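Local coordinates for protein Non-reducing end alpha-L-arabinofuranosidase BoGH43B (Bacteroides ovatus, PDB 5JOZ) that cleaves terminal non-reducing alpha-L-arabinofuranosyl residues from xyloglucan side branches, converting S units to X units, at residues L254-R257 with Y263-L266. Sequence-based numbering, arbitrary orientation.
Sequences LGIR and YQHL
Ile-256 and Gln-264 make the tight part of this contact, their side chains crossing at about a right angle. The CG2 methyl of Ile-256 sits 3.8 Å from Gln-264 CG and equally near the amide CD and NE2, while Ile-256 CD1 reaches the same CG from the other branch. Gln-264 gets there by bending: CG lies between its own backbone N and carbonyl carbon (chi1 74°), and a second turn at chi2 (87°) carries the amide past the isoleucine methyl. The amide is held from its own loop through OE1, which accepts a hydrogen bond from Gly-267 N. Cutting Gln-264 back to an alanine is likely to open a gap beside the CG2 methyl of Ile-256 and take from Gly-267 N its side-chain acceptor. The other side is looser. The segments are bridged there by a water, which donates to Arg-257 O at 3.0 Å and accepts from Leu-266 N at 3.3 Å. Beyond it, Arg-257 NH1 approaches Leu-266 CD1 only to 4.0 Å; NH1 also makes a salt bridge with Glu-269, at the start of the next strand. The backbone N of the same Gln-264 donates to Glu-471 OE1 in the C-terminal domain. The arrangement is that of a long connection between adjacent antiparallel strands, 249-256 and 269-277, in one blade of the five-bladed beta-propeller of family 43, here reaching across to the beta-sandwich domain.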
ATOM      1  N   LEU A 254      -5.881  -8.445   5.094  1.00 20.26           N
ATOM      2  CA  LEU A 254      -4.786  -7.643   5.603  1.00 20.46           C
ATOM      3  C   LEU A 254      -4.459  -8.057   7.018  1.00 20.82           C
ATOM      4  O   LEU A 254      -5.269  -8.668   7.696  1.00 22.27           O
ATOM      5  CB  LEU A 254      -5.118  -6.142   5.565  1.00 21.82           C
ATOM      6  CG  LEU A 254      -6.169  -5.507   6.494  1.00 21.16           C
ATOM      7  CD1 LEU A 254      -5.775  -5.468   7.969  1.00 23.83           C
ATOM      8  CD2 LEU A 254      -6.491  -4.109   5.996  1.00 23.18           C
ATOM      9  N   GLY A 255      -3.265  -7.691   7.456  1.00 21.16           N
ATOM     10  CA  GLY A 255      -2.840  -7.882   8.838  1.00 21.58           C
ATOM     11  C   GLY A 255      -1.566  -7.110   9.115  1.00 22.73           C
ATOM     12  O   GLY A 255      -1.008  -6.455   8.218  1.00 19.57           O
ATOM     13  N   ILE A 256      -1.087  -7.209  10.350  1.00 26.34           N
ATOM     14  CA  ILE A 256       0.186  -6.590  10.733  1.00 27.23           C
ATOM     15  C   ILE A 256       1.111  -7.637  11.331  1.00 27.16           C
ATOM     16  O   ILE A 256       0.637  -8.667  11.815  1.00 25.71           O
ATOM     17  CB  ILE A 256      -0.018  -5.405  11.700  1.00 26.84           C
ATOM     18  CG1 ILE A 256      -0.764  -5.848  12.968  1.00 27.01           C
ATOM     19  CG2 ILE A 256      -0.778  -4.284  10.991  1.00 26.78           C
ATOM     20  CD1 ILE A 256      -0.783  -4.810  14.071  1.00 25.50           C
ATOM     21  N   ARG A 257       2.419  -7.371  11.255  1.00 27.33           N
ATOM     22  CA  ARG A 257       3.465  -8.199  11.872  1.00 29.75           C
ATOM     23  C   ARG A 257       4.130  -7.333  12.918  1.00 27.78           C
ATOM     24  O   ARG A 257       5.040  -6.586  12.578  1.00 28.09           O
ATOM     25  CB  ARG A 257       4.527  -8.602  10.855  1.00 29.78           C
ATOM     26  CG  ARG A 257       4.114  -9.668   9.848  1.00 29.81           C
ATOM     27  CD  ARG A 257       4.824  -9.431   8.518  1.00 31.81           C
ATOM     28  NE  ARG A 257       6.021 -10.217   8.303  1.00 32.08           N
ATOM     29  CZ  ARG A 257       6.946  -9.977   7.373  1.00 29.66           C
ATOM     30  NH1 ARG A 257       6.860  -8.949   6.536  1.00 25.86           N
ATOM     31  NH2 ARG A 257       7.995 -10.786   7.289  1.00 42.33           N
ATOM     32  N   TYR A 263       4.513  -2.964  18.347  1.00 30.53           N
ATOM     33  CA  TYR A 263       4.415  -1.938  17.304  1.00 30.73           C
ATOM     34  C   TYR A 263       4.689  -2.468  15.881  1.00 29.77           C
ATOM     35  O   TYR A 263       5.359  -3.490  15.697  1.00 25.96           O
ATOM     36  CB  TYR A 263       5.349  -0.763  17.646  1.00 33.94           C
ATOM     37  CG  TYR A 263       6.819  -1.118  17.767  1.00 31.98           C
ATOM     38  CD1 TYR A 263       7.653  -1.106  16.652  1.00 29.89           C
ATOM     39  CD2 TYR A 263       7.380  -1.447  19.002  1.00 33.62           C
ATOM     40  CE1 TYR A 263       8.999  -1.421  16.754  1.00 33.84           C
ATOM     41  CE2 TYR A 263       8.724  -1.771  19.122  1.00 33.59           C
ATOM     42  CZ  TYR A 263       9.537  -1.759  17.995  1.00 37.67           C
ATOM     43  OH  TYR A 263      10.880  -2.084  18.101  1.00 35.82           O
ATOM     44  N   GLN A 264       4.130  -1.782  14.881  1.00 27.93           N
ATOM     45  CA  GLN A 264       4.330  -2.144  13.475  1.00 26.32           C
ATOM     46  C   GLN A 264       4.665  -0.910  12.651  1.00 24.39           C
ATOM     47  O   GLN A 264       4.012   0.131  12.766  1.00 26.35           O
ATOM     48  CB  GLN A 264       3.114  -2.932  12.912  1.00 25.17           C
ATOM     49  CG  GLN A 264       1.842  -2.134  12.632  1.00 25.52           C
ATOM     50  CD  GLN A 264       1.795  -1.506  11.250  1.00 24.48           C
ATOM     51  OE1 GLN A 264       2.726  -1.645  10.467  1.00 31.87           O
ATOM     52  NE2 GLN A 264       0.698  -0.815  10.945  1.00 23.99           N
ATOM     53  N   HIS A 265       5.687  -1.039  11.812  1.00 28.84           N
ATOM     54  CA  HIS A 265       6.145   0.070  10.958  1.00 29.20           C
ATOM     55  C   HIS A 265       6.136  -0.222   9.463  1.00 29.85           C
ATOM     56  O   HIS A 265       6.121   0.719   8.682  1.00 34.80           O
ATOM     57  CB  HIS A 265       7.525   0.578  11.397  1.00 30.60           C
ATOM     58  CG  HIS A 265       8.632  -0.424  11.267  1.00 30.25           C
ATOM     59  ND1 HIS A 265       8.778  -1.493  12.123  1.00 31.00           N
ATOM     60  CD2 HIS A 265       9.681  -0.482  10.411  1.00 28.27           C
ATOM     61  CE1 HIS A 265       9.851  -2.187  11.782  1.00 28.71           C
ATOM     62  NE2 HIS A 265      10.417  -1.592  10.746  1.00 28.21           N
ATOM     63  N   LEU A 266       6.126  -1.496   9.059  1.00 27.27           N
ATOM     64  CA  LEU A 266       6.056  -1.841   7.643  1.00 26.40           C
ATOM     65  C   LEU A 266       4.680  -1.579   7.028  1.00 27.01           C
ATOM     66  O   LEU A 266       4.567  -1.513   5.806  1.00 27.20           O
ATOM     67  CB  LEU A 266       6.430  -3.304   7.408  1.00 27.92           C
ATOM     68  CG  LEU A 266       7.767  -3.830   7.944  1.00 31.02           C
ATOM     69  CD1 LEU A 266       8.020  -5.223   7.383  1.00 32.50           C
ATOM     70  CD2 LEU A 266       8.931  -2.905   7.619  1.00 32.96           C
TER
HETATM   71  O   HOH W   1       5.365  -4.174  10.742  1.00 26.98           O